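PDB 3PBP: nucleoporin NUP82 from Saccharomyces cerevisiae, which serves as a structural component of the nuclear pore complex and, through the N-terminal domain seen here, interacts with the nucleoporin NUP116. Local coordinates for residues K129-P134 and L185-D190; F208-P213 and M335-D340; N301-L306 and K361-L366. The protein carries 1 engineered substitution. All blocks are in the same frame, centred on the assembly; numbering follows the deposited sequence.

Contact 1. Residues K129-P134 and L185-D190; sequences KVLFHP and LEFSKD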
ATOM      1  N   LYS A 129      -9.060   5.157   4.360  1.00 53.74           N
ATOM      2  CA  LYS A 129      -8.329   4.533   5.452  1.00 52.00           C
ATOM      3  C   LYS A 129      -7.177   5.396   5.956  1.00 50.85           C
ATOM      4  O   LYS A 129      -6.588   6.167   5.193  1.00 50.03           O
ATOM      5  CB  LYS A 129      -7.789   3.169   5.016  1.00 51.49           C
ATOM      6  CG  LYS A 129      -7.291   2.354   6.179  1.00 51.32           C
ATOM      7  CD  LYS A 129      -6.775   0.993   5.773  1.00 53.67           C
ATOM      8  CE  LYS A 129      -6.453   0.178   7.030  1.00 55.94           C
ATOM      9  NZ  LYS A 129      -6.007  -1.222   6.778  1.00 57.95           N
ATOM     10  N   VAL A 130      -6.871   5.253   7.248  1.00 49.66           N
ATOM     11  CA  VAL A 130      -5.785   5.987   7.900  1.00 46.85           C
ATOM     12  C   VAL A 130      -4.918   5.057   8.736  1.00 44.66           C
ATOM     13  O   VAL A 130      -5.415   4.179   9.419  1.00 42.38           O
ATOM     14  CB  VAL A 130      -6.324   7.086   8.828  1.00 46.66           C
ATOM     15  CG1 VAL A 130      -5.161   7.784   9.543  1.00 47.29           C
ATOM     16  CG2 VAL A 130      -7.131   8.081   8.024  1.00 46.18           C
ATOM     17  N   LEU A 131      -3.615   5.274   8.684  1.00 45.43           N
ATOM     18  CA  LEU A 131      -2.658   4.465   9.439  1.00 45.39           C
ATOM     19  C   LEU A 131      -1.544   5.329   9.993  1.00 45.82           C
ATOM     20  O   LEU A 131      -1.112   6.282   9.336  1.00 47.15           O
ATOM     21  CB  LEU A 131      -1.981   3.440   8.528  1.00 43.92           C
ATOM     22  CG  LEU A 131      -2.785   2.313   7.912  1.00 42.19           C
ATOM     23  CD1 LEU A 131      -1.899   1.532   6.982  1.00 39.29           C
ATOM     24  CD2 LEU A 131      -3.330   1.444   9.018  1.00 41.39           C
ATOM     25  N   PHE A 132      -1.066   5.006  11.190  1.00 45.74           N
ATOM     26  CA  PHE A 132       0.075   5.737  11.738  1.00 44.81           C
ATOM     27  C   PHE A 132       1.306   5.146  11.037  1.00 45.11           C
ATOM     28  O   PHE A 132       1.326   3.959  10.717  1.00 46.06           O
ATOM     29  CB  PHE A 132       0.222   5.476  13.223  1.00 42.75           C
ATOM     30  CG  PHE A 132      -0.566   6.389  14.081  1.00 44.83           C
ATOM     31  CD1 PHE A 132      -0.235   7.743  14.170  1.00 45.89           C
ATOM     32  CD2 PHE A 132      -1.639   5.903  14.817  1.00 45.15           C
ATOM     33  CE1 PHE A 132      -0.972   8.606  14.988  1.00 45.68           C
ATOM     34  CE2 PHE A 132      -2.383   6.751  15.638  1.00 47.03           C
ATOM     35  CZ  PHE A 132      -2.049   8.108  15.725  1.00 46.41           C
ATOM     36  N   HIS A 133       2.327   5.953  10.779  1.00 45.62           N
ATOM     37  CA  HIS A 133       3.519   5.396  10.165  1.00 45.42           C
ATOM     38  C   HIS A 133       4.198   4.688  11.337  1.00 45.99           C
ATOM     39  O   HIS A 133       4.477   5.297  12.367  1.00 47.23           O
ATOM     40  CB  HIS A 133       4.406   6.491   9.575  1.00 43.11           C
ATOM     41  CG  HIS A 133       5.507   5.962   8.708  1.00 42.96           C
ATOM     42  ND1 HIS A 133       6.560   5.221   9.206  1.00 42.62           N
ATOM     43  CD2 HIS A 133       5.715   6.061   7.374  1.00 42.96           C
ATOM     44  CE1 HIS A 133       7.371   4.891   8.215  1.00 41.18           C
ATOM     45  NE2 HIS A 133       6.881   5.387   7.092  1.00 41.07           N
ATOM     46  N   PRO A 134       4.466   3.387  11.194  1.00 46.08           N
ATOM     47  CA  PRO A 134       5.095   2.578  12.237  1.00 45.44           C
ATOM     48  C   PRO A 134       6.438   3.093  12.725  1.00 47.02           C
ATOM     49  O   PRO A 134       6.826   2.827  13.859  1.00 46.54           O
ATOM     50  CB  PRO A 134       5.228   1.205  11.582  1.00 43.94           C
ATOM     51  CG  PRO A 134       4.286   1.247  10.440  1.00 46.12           C
ATOM     52  CD  PRO A 134       4.416   2.637   9.932  1.00 46.25           C
ATOM     53  N   LEU A 185      -4.100  -1.264   2.719  1.00 54.51           N
ATOM     54  CA  LEU A 185      -2.741  -0.789   2.909  1.00 53.26           C
ATOM     55  C   LEU A 185      -2.181  -1.499   4.122  1.00 53.05           C
ATOM     56  O   LEU A 185      -2.916  -1.810   5.070  1.00 51.21           O
ATOM     57  CB  LEU A 185      -2.779   0.697   3.209  1.00 54.98           C
ATOM     58  CG  LEU A 185      -2.104   1.641   2.247  1.00 55.69           C
ATOM     59  CD1 LEU A 185      -2.517   1.304   0.824  1.00 58.41           C
ATOM     60  CD2 LEU A 185      -2.483   3.057   2.628  1.00 56.14           C
ATOM     61  N   GLU A 186      -0.879  -1.727   4.107  1.00 52.60           N
ATOM     62  CA  GLU A 186      -0.240  -2.411   5.211  1.00 53.89           C
ATOM     63  C   GLU A 186       1.260  -2.179   5.159  1.00 52.35           C
ATOM     64  O   GLU A 186       1.887  -2.277   4.110  1.00 52.16           O
ATOM     65  CB  GLU A 186      -0.570  -3.914   5.131  1.00 58.00           C
ATOM     66  CG  GLU A 186       0.029  -4.813   6.215  1.00 64.67           C
ATOM     67  CD  GLU A 186      -0.435  -4.466   7.627  1.00 69.49           C
ATOM     68  OE1 GLU A 186      -1.607  -4.050   7.786  1.00 69.94           O
ATOM     69  OE2 GLU A 186       0.374  -4.629   8.579  1.00 73.42           O
ATOM     70  N   PHE A 187       1.835  -1.852   6.302  1.00 51.35           N
ATOM     71  CA  PHE A 187       3.264  -1.637   6.369  1.00 50.27           C
ATOM     72  C   PHE A 187       4.011  -2.949   6.574  1.00 49.22           C
ATOM     73  O   PHE A 187       3.558  -3.845   7.281  1.00 48.26           O
ATOM     74  CB  PHE A 187       3.604  -0.698   7.521  1.00 49.03           C
ATOM     75  CG  PHE A 187       3.597   0.753   7.151  1.00 49.79           C
ATOM     76  CD1 PHE A 187       4.705   1.338   6.543  1.00 48.41           C
ATOM     77  CD2 PHE A 187       2.478   1.546   7.416  1.00 50.77           C
ATOM     78  CE1 PHE A 187       4.703   2.710   6.194  1.00 49.30           C
ATOM     79  CE2 PHE A 187       2.470   2.917   7.069  1.00 51.32           C
ATOM     80  CZ  PHE A 187       3.588   3.497   6.457  1.00 47.48           C
ATOM     81  N   SER A 188       5.160  -3.048   5.932  1.00 49.24           N
ATOM     82  CA  SER A 188       6.004  -4.204   6.083  1.00 51.88           C
ATOM     83  C   SER A 188       6.605  -4.073   7.474  1.00 53.99           C
ATOM     84  O   SER A 188       6.688  -2.972   8.011  1.00 55.99           O
ATOM     85  CB  SER A 188       7.118  -4.175   5.053  1.00 51.61           C
ATOM     86  OG  SER A 188       8.077  -5.161   5.366  1.00 52.33           O
ATOM     87  N   LYS A 189       7.038  -5.177   8.063  1.00 54.38           N
ATOM     88  CA  LYS A 189       7.610  -5.102   9.392  1.00 54.24           C
ATOM     89  C   LYS A 189       9.030  -4.541   9.343  1.00 54.78           C
ATOM     90  O   LYS A 189       9.695  -4.405  10.370  1.00 54.78           O
ATOM     91  CB  LYS A 189       7.567  -6.483  10.064  1.00 53.69           C
ATOM     92  CG  LYS A 189       6.143  -6.957  10.413  1.00 51.49           C
ATOM     93  CD  LYS A 189       5.474  -6.058  11.443  1.00 51.87           C
ATOM     94  CE  LYS A 189       3.984  -6.351  11.650  1.00 51.06           C
ATOM     95  NZ  LYS A 189       3.086  -5.697  10.627  1.00 54.21           N
ATOM     96  N   ASP A 190       9.489  -4.207   8.140  1.00 55.33           N
ATOM     97  CA  ASP A 190      10.819  -3.616   7.965  1.00 55.49           C
ATOM     98  C   ASP A 190      10.695  -2.138   8.376  1.00 55.65           C
ATOM     99  O   ASP A 190      11.670  -1.502   8.787  1.00 57.29           O
ATOM    100  CB  ASP A 190      11.273  -3.726   6.496  1.00 55.77           C
ATOM    101  CG  ASP A 190      10.592  -2.686   5.569  1.00 59.97           C
ATOM    102  OD1 ASP A 190       9.390  -2.381   5.771  1.00 61.48           O
ATOM    103  OD2 ASP A 190      11.254  -2.182   4.622  1.00 59.35           O
TER
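Strands 129-132 and 185-187 run almost parallel, 7° apart in direction with axes 8.7 Å apart at the closest, too wide for backbone pairing, so Leu131, His133 and Pro134 have to meet Leu185 and Phe187 through side chains. This is the contact between the innermost strands of two successive blades of a β-propeller. Leucine suits the middle of it: the branched end reaches over the gap, with Leu131 CD1 4.0 Å from Leu185 CB. At the end of its strand Phe187 meets the two residues that follow strand 129-132. Pro134 lies over a face of its ring, CD standing 3.3 Å from the ring centroid in a CH-pi contact. The edge of the same ring is turned to the face of His133 in a tilted T-shaped pair, centroids 4.6 Å apart and planes at 59°. A chi1 of -169° puts the His133 imidazole opposite its own backbone N and carries it to Phe187 CZ; hydrogen bonds of NE2 with Phe211 O and of ND1 with Lys135 N help to fix the ring's rotation. Replacing Phe187 by an alanine would probably open a gap between the blades, depriving Pro134 of its aromatic support and His133 of the edge against its face. At the other end the extended Lys129 salt-bridges Asp184. Behind the contact, strand 141-146 offers Leu145 to Leu185 and Val143 to Phe187, while Leu194 touches both Leu185 and Phe187.

Contact 2. Residues F208-P213 and M335-D340; sequences FYPFLP and MSWDVD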
ATOM      1  N   PHE A 208       5.630   0.738  -2.012  1.00 48.48           N
ATOM      2  CA  PHE A 208       6.374   1.985  -1.967  1.00 46.68           C
ATOM      3  C   PHE A 208       7.616   1.693  -1.112  1.00 46.67           C
ATOM      4  O   PHE A 208       7.512   1.378   0.075  1.00 45.97           O
ATOM      5  CB  PHE A 208       5.535   3.067  -1.298  1.00 45.46           C
ATOM      6  CG  PHE A 208       4.435   3.587  -2.145  1.00 43.31           C
ATOM      7  CD1 PHE A 208       4.690   4.547  -3.124  1.00 44.31           C
ATOM      8  CD2 PHE A 208       3.135   3.139  -1.960  1.00 42.99           C
ATOM      9  CE1 PHE A 208       3.653   5.058  -3.908  1.00 44.44           C
ATOM     10  CE2 PHE A 208       2.087   3.636  -2.731  1.00 41.68           C
ATOM     11  CZ  PHE A 208       2.347   4.603  -3.711  1.00 43.71           C
ATOM     12  N   TYR A 209       8.787   1.769  -1.726  1.00 47.61           N
ATOM     13  CA  TYR A 209      10.032   1.519  -1.017  1.00 48.29           C
ATOM     14  C   TYR A 209      11.043   2.538  -1.520  1.00 48.98           C
ATOM     15  O   TYR A 209      11.468   2.475  -2.674  1.00 50.96           O
ATOM     16  CB  TYR A 209      10.529   0.094  -1.296  1.00 47.27           C
ATOM     17  CG  TYR A 209      11.762  -0.280  -0.495  1.00 48.11           C
ATOM     18  CD1 TYR A 209      11.838   0.012   0.866  1.00 48.72           C
ATOM     19  CD2 TYR A 209      12.856  -0.924  -1.092  1.00 47.60           C
ATOM     20  CE1 TYR A 209      12.968  -0.321   1.616  1.00 47.86           C
ATOM     21  CE2 TYR A 209      13.989  -1.263  -0.349  1.00 46.31           C
ATOM     22  CZ  TYR A 209      14.040  -0.958   1.006  1.00 47.34           C
ATOM     23  OH  TYR A 209      15.150  -1.290   1.764  1.00 47.25           O
ATOM     24  N   PRO A 210      11.456   3.490  -0.661  1.00 48.38           N
ATOM     25  CA  PRO A 210      11.059   3.673   0.739  1.00 47.90           C
ATOM     26  C   PRO A 210       9.793   4.524   0.924  1.00 48.16           C
ATOM     27  O   PRO A 210       9.467   5.347   0.079  1.00 48.69           O
ATOM     28  CB  PRO A 210      12.267   4.380   1.309  1.00 47.21           C
ATOM     29  CG  PRO A 210      12.517   5.411   0.199  1.00 45.98           C
ATOM     30  CD  PRO A 210      12.379   4.573  -1.074  1.00 47.02           C
ATOM     31  N   PHE A 211       9.087   4.327   2.033  1.00 48.20           N
ATOM     32  CA  PHE A 211       7.901   5.134   2.333  1.00 48.73           C
ATOM     33  C   PHE A 211       8.242   5.732   3.694  1.00 49.80           C
ATOM     34  O   PHE A 211       7.850   5.211   4.736  1.00 50.87           O
ATOM     35  CB  PHE A 211       6.654   4.269   2.451  1.00 45.15           C
ATOM     36  CG  PHE A 211       5.382   5.056   2.451  1.00 42.29           C
ATOM     37  CD1 PHE A 211       4.776   5.418   1.253  1.00 41.38           C
ATOM     38  CD2 PHE A 211       4.774   5.415   3.642  1.00 40.18           C
ATOM     39  CE1 PHE A 211       3.585   6.120   1.249  1.00 39.75           C
ATOM     40  CE2 PHE A 211       3.586   6.117   3.646  1.00 38.16           C
ATOM     41  CZ  PHE A 211       2.989   6.470   2.448  1.00 39.41           C
ATOM     42  N   LEU A 212       8.968   6.838   3.670  1.00 50.20           N
ATOM     43  CA  LEU A 212       9.454   7.459   4.893  1.00 49.98           C
ATOM     44  C   LEU A 212       8.714   8.661   5.447  1.00 49.53           C
ATOM     45  O   LEU A 212       8.141   9.453   4.713  1.00 49.09           O
ATOM     46  CB  LEU A 212      10.920   7.840   4.676  1.00 50.54           C
ATOM     47  CG  LEU A 212      11.737   6.761   3.947  1.00 49.83           C
ATOM     48  CD1 LEU A 212      12.950   7.376   3.285  1.00 49.84           C
ATOM     49  CD2 LEU A 212      12.137   5.684   4.921  1.00 50.05           C
ATOM     50  N   PRO A 213       8.716   8.803   6.780  1.00 51.17           N
ATOM     51  CA  PRO A 213       8.056   9.925   7.458  1.00 51.35           C
ATOM     52  C   PRO A 213       9.080  11.075   7.419  1.00 52.11           C
ATOM     53  O   PRO A 213      10.126  10.924   6.796  1.00 54.04           O
ATOM     54  CB  PRO A 213       7.813   9.370   8.862  1.00 49.00           C
ATOM     55  CG  PRO A 213       9.017   8.549   9.088  1.00 49.71           C
ATOM     56  CD  PRO A 213       9.211   7.819   7.763  1.00 50.38           C
HETATM   57  N   MSE A 335      15.437   0.287  -3.438  1.00 59.86           N
HETATM   58  CA  MSE A 335      14.635   1.484  -3.318  1.00 61.36           C
HETATM   59  C   MSE A 335      14.501   2.155  -4.685  1.00 60.61           C
HETATM   60  O   MSE A 335      15.393   2.052  -5.525  1.00 61.57           O
HETATM   61  CB  MSE A 335      15.283   2.416  -2.310  1.00 63.37           C
HETATM   62  CG  MSE A 335      15.095   1.923  -0.908  1.00 67.74           C
HETATM   63 SE   MSE A 335      16.112   2.884   0.413  1.00 76.68          SE
HETATM   64  CE  MSE A 335      15.413   4.627   0.181  1.00 75.26           C
ATOM     65  N   SER A 336      13.378   2.825  -4.911  1.00 59.54           N
ATOM     66  CA  SER A 336      13.136   3.490  -6.179  1.00 58.84           C
ATOM     67  C   SER A 336      12.285   4.740  -5.977  1.00 57.64           C
ATOM     68  O   SER A 336      11.311   4.729  -5.228  1.00 55.33           O
ATOM     69  CB  SER A 336      12.444   2.525  -7.141  1.00 58.86           C
ATOM     70  OG  SER A 336      12.245   3.127  -8.405  1.00 60.51           O
ATOM     71  N   TRP A 337      12.660   5.818  -6.654  1.00 57.63           N
ATOM     72  CA  TRP A 337      11.942   7.073  -6.520  1.00 57.12           C
ATOM     73  C   TRP A 337      11.335   7.584  -7.820  1.00 58.78           C
ATOM     74  O   TRP A 337      10.180   7.996  -7.810  1.00 58.86           O
ATOM     75  CB  TRP A 337      12.870   8.139  -5.953  1.00 54.74           C
ATOM     76  CG  TRP A 337      13.321   7.928  -4.528  1.00 50.69           C
ATOM     77  CD1 TRP A 337      12.825   8.547  -3.415  1.00 49.01           C
ATOM     78  CD2 TRP A 337      14.454   7.166  -4.088  1.00 48.22           C
ATOM     79  NE1 TRP A 337      13.587   8.231  -2.316  1.00 47.33           N
ATOM     80  CE2 TRP A 337      14.593   7.385  -2.702  1.00 47.69           C
ATOM     81  CE3 TRP A 337      15.366   6.319  -4.730  1.00 47.08           C
ATOM     82  CZ2 TRP A 337      15.617   6.802  -1.952  1.00 47.40           C
ATOM     83  CZ3 TRP A 337      16.384   5.735  -3.975  1.00 45.46           C
ATOM     84  CH2 TRP A 337      16.498   5.979  -2.605  1.00 45.07           C
ATOM     85  N   ASP A 338      12.103   7.566  -8.919  1.00 60.83           N
ATOM     86  CA  ASP A 338      11.627   8.043 -10.233  1.00 62.69           C
ATOM     87  C   ASP A 338      10.938   6.986 -11.073  1.00 63.30           C
ATOM     88  O   ASP A 338       9.773   7.111 -11.433  1.00 66.11           O
ATOM     89  CB  ASP A 338      12.764   8.535 -11.112  1.00 64.64           C
ATOM     90  CG  ASP A 338      13.830   9.224 -10.345  1.00 66.76           C
ATOM     91  OD1 ASP A 338      13.509  10.218  -9.671  1.00 68.88           O
ATOM     92  OD2 ASP A 338      14.989   8.772 -10.422  1.00 66.55           O
ATOM     93  N   VAL A 339      11.702   5.961 -11.414  1.00 62.45           N
ATOM     94  CA  VAL A 339      11.239   4.875 -12.265  1.00 61.73           C
ATOM     95  C   VAL A 339       9.758   4.506 -12.209  1.00 61.72           C
ATOM     96  O   VAL A 339       9.262   4.041 -11.179  1.00 61.99           O
ATOM     97  CB  VAL A 339      12.074   3.613 -12.003  1.00 60.26           C
ATOM     98  CG1 VAL A 339      11.877   2.633 -13.127  1.00 60.07           C
ATOM     99  CG2 VAL A 339      13.538   3.979 -11.850  1.00 57.87           C
ATOM    100  N   ASP A 340       9.057   4.728 -13.323  1.00 61.52           N
ATOM    101  CA  ASP A 340       7.645   4.373 -13.429  1.00 62.87           C
ATOM    102  C   ASP A 340       7.568   2.885 -13.695  1.00 62.64           C
ATOM    103  O   ASP A 340       8.428   2.322 -14.365  1.00 62.56           O
ATOM    104  CB  ASP A 340       6.960   5.065 -14.605  1.00 65.76           C
ATOM    105  CG  ASP A 340       6.963   6.562 -14.489  1.00 67.79           C
ATOM    106  OD1 ASP A 340       6.695   7.067 -13.380  1.00 67.61           O
ATOM    107  OD2 ASP A 340       7.221   7.229 -15.517  1.00 68.87           O
TER
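Tyr209 and Ser336 supply the polar part of this contact, a backbone hydrogen bond from Ser336 N to Tyr209 O of 3.0 Å. It is nearly straight, 165° at the hydrogen, and the donor lies in the carbonyl plane. The same oxygen also receives a CA-H...O approach from Met335, CA to O 3.4 Å, so two neighbouring groups of one loop converge on a single acceptor. The loops come from different blades of the β-propeller: residues 208-213 follow strand 204-208, whereas the loop holding residues 335-340 connects strands 323-329 and 347-355. A cis peptide bond before Pro210 shapes the first loop. The aromatic contacts are of two kinds. Met335, present as selenomethionine, sets CG over one face of the Tyr209 ring in a CH-pi contact, 3.5 Å from the centroid, while its SE stands above the face at 4.8 Å from that centroid, a Met-aromatic pairing. Having CG anti to the carbonyl carbon (chi1 -74°) brings the unbranched, flexible chain across the ring. Pro210 CD sits over the five-membered ring of Trp337, 4.2 Å from its centroid; the compact proline ring lays its CH2 groups on the broad indole face, and Trp337 NE1 is bonded to Tyr276 O. Helix 243-262 packs alongside, Phe255 against Met335 and Asn248 against Ser336.

Contact 3. Residues N301-L306 and K361-L366; sequences NIATIL and KSLITL
Ala303 and Leu363 belong to strands that run parallel to within 7° but with axes 7.0 Å apart at the closest, too far for backbone pairing; the two segments exchange no backbone hydrogen bonds, and every contact involves at least one side chain. They are the innermost strands of adjacent blades in the β-propeller, each already paired in its own sheet: 299-306 with strand 313-319, and 362-364 with strand 372-376. Where strand 362-364 begins, Lys361 and Ser362 both face Ile376 in a classic β bulge. Leu363 reaches across between the blades. With CG anti to its carbonyl carbon (chi1 -58°), it sends CD1 in between two neighbours of the facing strand, 3.9 Å from Asn301 CB and 4.0 Å from Ala303 CB. The small methyl of Ala303 suits a place where a leucine presses in directly opposite, and Asn301 gives its aliphatic CB to the packing. Leu363 also rests on Val375 and Ser318. Elsewhere on strand 299-306, Ile302 and Thr304 touch Glu186 of strand 182-187, so that this strand stands between two neighbouring blades. Further along, Thr365 turns its methyl, rather than its hydroxyl, to the neighbouring isoleucine. A β-branched threonine serves well here because one branch can be apolar: Thr365 CG2 lies 4.0 Å from Thr304 O and 3.6 Å from Ile305 CG1.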
ATOM      1  N   ASN A 301      -8.236  -8.065   1.749  1.00 62.10           N
ATOM      2  CA  ASN A 301      -7.351  -7.422   2.709  1.00 60.46           C
ATOM      3  C   ASN A 301      -5.930  -7.925   2.629  1.00 59.18           C
ATOM      4  O   ASN A 301      -5.646  -8.957   2.034  1.00 59.35           O
ATOM      5  CB  ASN A 301      -7.846  -7.646   4.136  1.00 60.02           C
ATOM      6  CG  ASN A 301      -9.312  -7.325   4.298  1.00 61.12           C
ATOM      7  OD1 ASN A 301     -10.172  -8.141   3.966  1.00 62.65           O
ATOM      8  ND2 ASN A 301      -9.610  -6.128   4.799  1.00 60.16           N
ATOM      9  N   ILE A 302      -5.033  -7.171   3.239  1.00 57.60           N
ATOM     10  CA  ILE A 302      -3.642  -7.562   3.282  1.00 56.26           C
ATOM     11  C   ILE A 302      -3.129  -7.292   4.702  1.00 55.93           C
ATOM     12  O   ILE A 302      -3.481  -6.291   5.341  1.00 55.80           O
ATOM     13  CB  ILE A 302      -2.808  -6.806   2.220  1.00 55.96           C
ATOM     14  CG1 ILE A 302      -1.381  -7.355   2.213  1.00 55.46           C
ATOM     15  CG2 ILE A 302      -2.822  -5.301   2.485  1.00 54.09           C
ATOM     16  CD1 ILE A 302      -0.509  -6.781   1.091  1.00 55.27           C
ATOM     17  N   ALA A 303      -2.325  -8.211   5.205  1.00 54.61           N
ATOM     18  CA  ALA A 303      -1.796  -8.084   6.547  1.00 53.41           C
ATOM     19  C   ALA A 303      -0.365  -8.548   6.556  1.00 53.11           C
ATOM     20  O   ALA A 303       0.046  -9.354   5.725  1.00 50.65           O
ATOM     21  CB  ALA A 303      -2.612  -8.936   7.521  1.00 53.24           C
ATOM     22  N   THR A 304       0.389  -8.048   7.522  1.00 53.68           N
ATOM     23  CA  THR A 304       1.777  -8.422   7.642  1.00 53.83           C
ATOM     24  C   THR A 304       1.974  -9.045   9.010  1.00 54.30           C
ATOM     25  O   THR A 304       1.579  -8.474  10.015  1.00 53.50           O
ATOM     26  CB  THR A 304       2.666  -7.188   7.440  1.00 53.61           C
ATOM     27  OG1 THR A 304       2.936  -7.030   6.043  1.00 50.21           O
ATOM     28  CG2 THR A 304       3.952  -7.337   8.172  1.00 54.79           C
ATOM     29  N   ILE A 305       2.563 -10.236   9.035  1.00 55.86           N
ATOM     30  CA  ILE A 305       2.784 -10.945  10.286  1.00 56.99           C
ATOM     31  C   ILE A 305       4.246 -11.250  10.522  1.00 58.71           C
ATOM     32  O   ILE A 305       4.923 -11.860   9.692  1.00 59.70           O
ATOM     33  CB  ILE A 305       2.024 -12.284  10.337  1.00 56.66           C
ATOM     34  CG1 ILE A 305       0.534 -12.045  10.108  1.00 56.74           C
ATOM     35  CG2 ILE A 305       2.256 -12.960  11.679  1.00 55.81           C
ATOM     36  CD1 ILE A 305       0.178 -11.803   8.647  1.00 58.04           C
ATOM     37  N   LEU A 306       4.716 -10.847  11.690  1.00 59.81           N
ATOM     38  CA  LEU A 306       6.093 -11.050  12.069  1.00 59.44           C
ATOM     39  C   LEU A 306       6.353 -12.514  12.454  1.00 60.47           C
ATOM     40  O   LEU A 306       5.588 -13.124  13.192  1.00 59.66           O
ATOM     41  CB  LEU A 306       6.415 -10.095  13.216  1.00 58.39           C
ATOM     42  CG  LEU A 306       7.883  -9.768  13.436  1.00 57.40           C
ATOM     43  CD1 LEU A 306       8.507  -9.264  12.155  1.00 56.29           C
ATOM     44  CD2 LEU A 306       7.983  -8.729  14.514  1.00 57.55           C
ATOM     45  N   LYS A 361     -14.315 -10.634   6.826  1.00 73.70           N
ATOM     46  CA  LYS A 361     -14.572  -9.205   6.908  1.00 73.44           C
ATOM     47  C   LYS A 361     -13.350  -8.371   7.298  1.00 72.28           C
ATOM     48  O   LYS A 361     -13.349  -7.152   7.089  1.00 72.85           O
ATOM     49  CB  LYS A 361     -15.762  -8.942   7.847  1.00 74.86           C
ATOM     50  CG  LYS A 361     -17.091  -9.470   7.270  1.00 76.59           C
ATOM     51  CD  LYS A 361     -18.226  -9.521   8.291  1.00 78.82           C
ATOM     52  CE  LYS A 361     -18.750  -8.126   8.636  1.00 80.92           C
ATOM     53  NZ  LYS A 361     -19.801  -8.154   9.704  1.00 79.23           N
ATOM     54  N   SER A 362     -12.314  -9.007   7.847  1.00 69.50           N
ATOM     55  CA  SER A 362     -11.092  -8.282   8.203  1.00 67.60           C
ATOM     56  C   SER A 362     -10.001  -9.136   8.833  1.00 66.30           C
ATOM     57  O   SER A 362     -10.267 -10.203   9.390  1.00 65.88           O
ATOM     58  CB  SER A 362     -11.395  -7.132   9.149  1.00 67.28           C
ATOM     59  OG  SER A 362     -11.428  -7.611  10.474  1.00 70.08           O
ATOM     60  N   LEU A 363      -8.765  -8.646   8.727  1.00 64.91           N
ATOM     61  CA  LEU A 363      -7.583  -9.319   9.275  1.00 63.58           C
ATOM     62  C   LEU A 363      -6.976  -8.429  10.359  1.00 63.70           C
ATOM     63  O   LEU A 363      -6.912  -7.202  10.205  1.00 63.43           O
ATOM     64  CB  LEU A 363      -6.549  -9.560   8.177  1.00 60.77           C
ATOM     65  CG  LEU A 363      -7.035 -10.387   6.991  1.00 59.73           C
ATOM     66  CD1 LEU A 363      -5.924 -10.496   5.962  1.00 58.10           C
ATOM     67  CD2 LEU A 363      -7.484 -11.769   7.478  1.00 59.88           C
ATOM     68  N   ILE A 364      -6.532  -9.045  11.450  1.00 62.97           N
ATOM     69  CA  ILE A 364      -5.967  -8.292  12.565  1.00 61.96           C
ATOM     70  C   ILE A 364      -4.777  -9.021  13.170  1.00 62.72           C
ATOM     71  O   ILE A 364      -4.741 -10.252  13.188  1.00 62.85           O
ATOM     72  CB  ILE A 364      -7.033  -8.077  13.669  1.00 60.34           C
ATOM     73  CG1 ILE A 364      -8.214  -7.296  13.103  1.00 58.14           C
ATOM     74  CG2 ILE A 364      -6.433  -7.343  14.851  1.00 60.46           C
ATOM     75  CD1 ILE A 364      -9.325  -7.050  14.083  1.00 58.04           C
ATOM     76  N   THR A 365      -3.800  -8.257  13.654  1.00 63.71           N
ATOM     77  CA  THR A 365      -2.614  -8.835  14.284  1.00 65.04           C
ATOM     78  C   THR A 365      -2.292  -8.099  15.558  1.00 65.54           C
ATOM     79  O   THR A 365      -2.575  -6.910  15.689  1.00 64.06           O
ATOM     80  CB  THR A 365      -1.356  -8.752  13.402  1.00 65.17           C
ATOM     81  OG1 THR A 365      -1.385  -7.531  12.654  1.00 66.15           O
ATOM     82  CG2 THR A 365      -1.257  -9.953  12.477  1.00 65.53           C
ATOM     83  N   LEU A 366      -1.702  -8.826  16.497  1.00 66.76           N
ATOM     84  CA  LEU A 366      -1.306  -8.255  17.768  1.00 67.65           C
ATOM     85  C   LEU A 366       0.198  -8.430  17.860  1.00 68.83           C
ATOM     86  O   LEU A 366       0.699  -9.552  17.972  1.00 69.36           O
ATOM     87  CB  LEU A 366      -2.010  -8.971  18.928  1.00 66.34           C
ATOM     88  CG  LEU A 366      -3.531  -8.794  18.952  1.00 64.86           C
ATOM     89  CD1 LEU A 366      -4.133  -9.643  20.044  1.00 63.65           C
ATOM     90  CD2 LEU A 366      -3.877  -7.332  19.167  1.00 62.91           C
TER

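Contacts 1 and 3 repeat one theme, innermost strands of adjacent blades lying parallel and meeting through side chains; both are partly buried and have centres about 3 and 8 Å from the centre of the chain. Contact 2, about 17 Å from that centre, joins loops instead, yet all its touching residues are buried, and it alone has a hydrogen bond between its segments. Aromatic rings matter in contacts 1 and 2, whereas contact 3 relies on aliphatic groups. Segment 185-190 connects the inner pair, as Lys189 NZ lies 3.2 Å from Thr304 O, a probable hydrogen bond. Contact 1 also reaches contact 2 where Phe187 CZ packs 3.6 Å from Phe211 CD2, but contacts 2 and 3 do not touch.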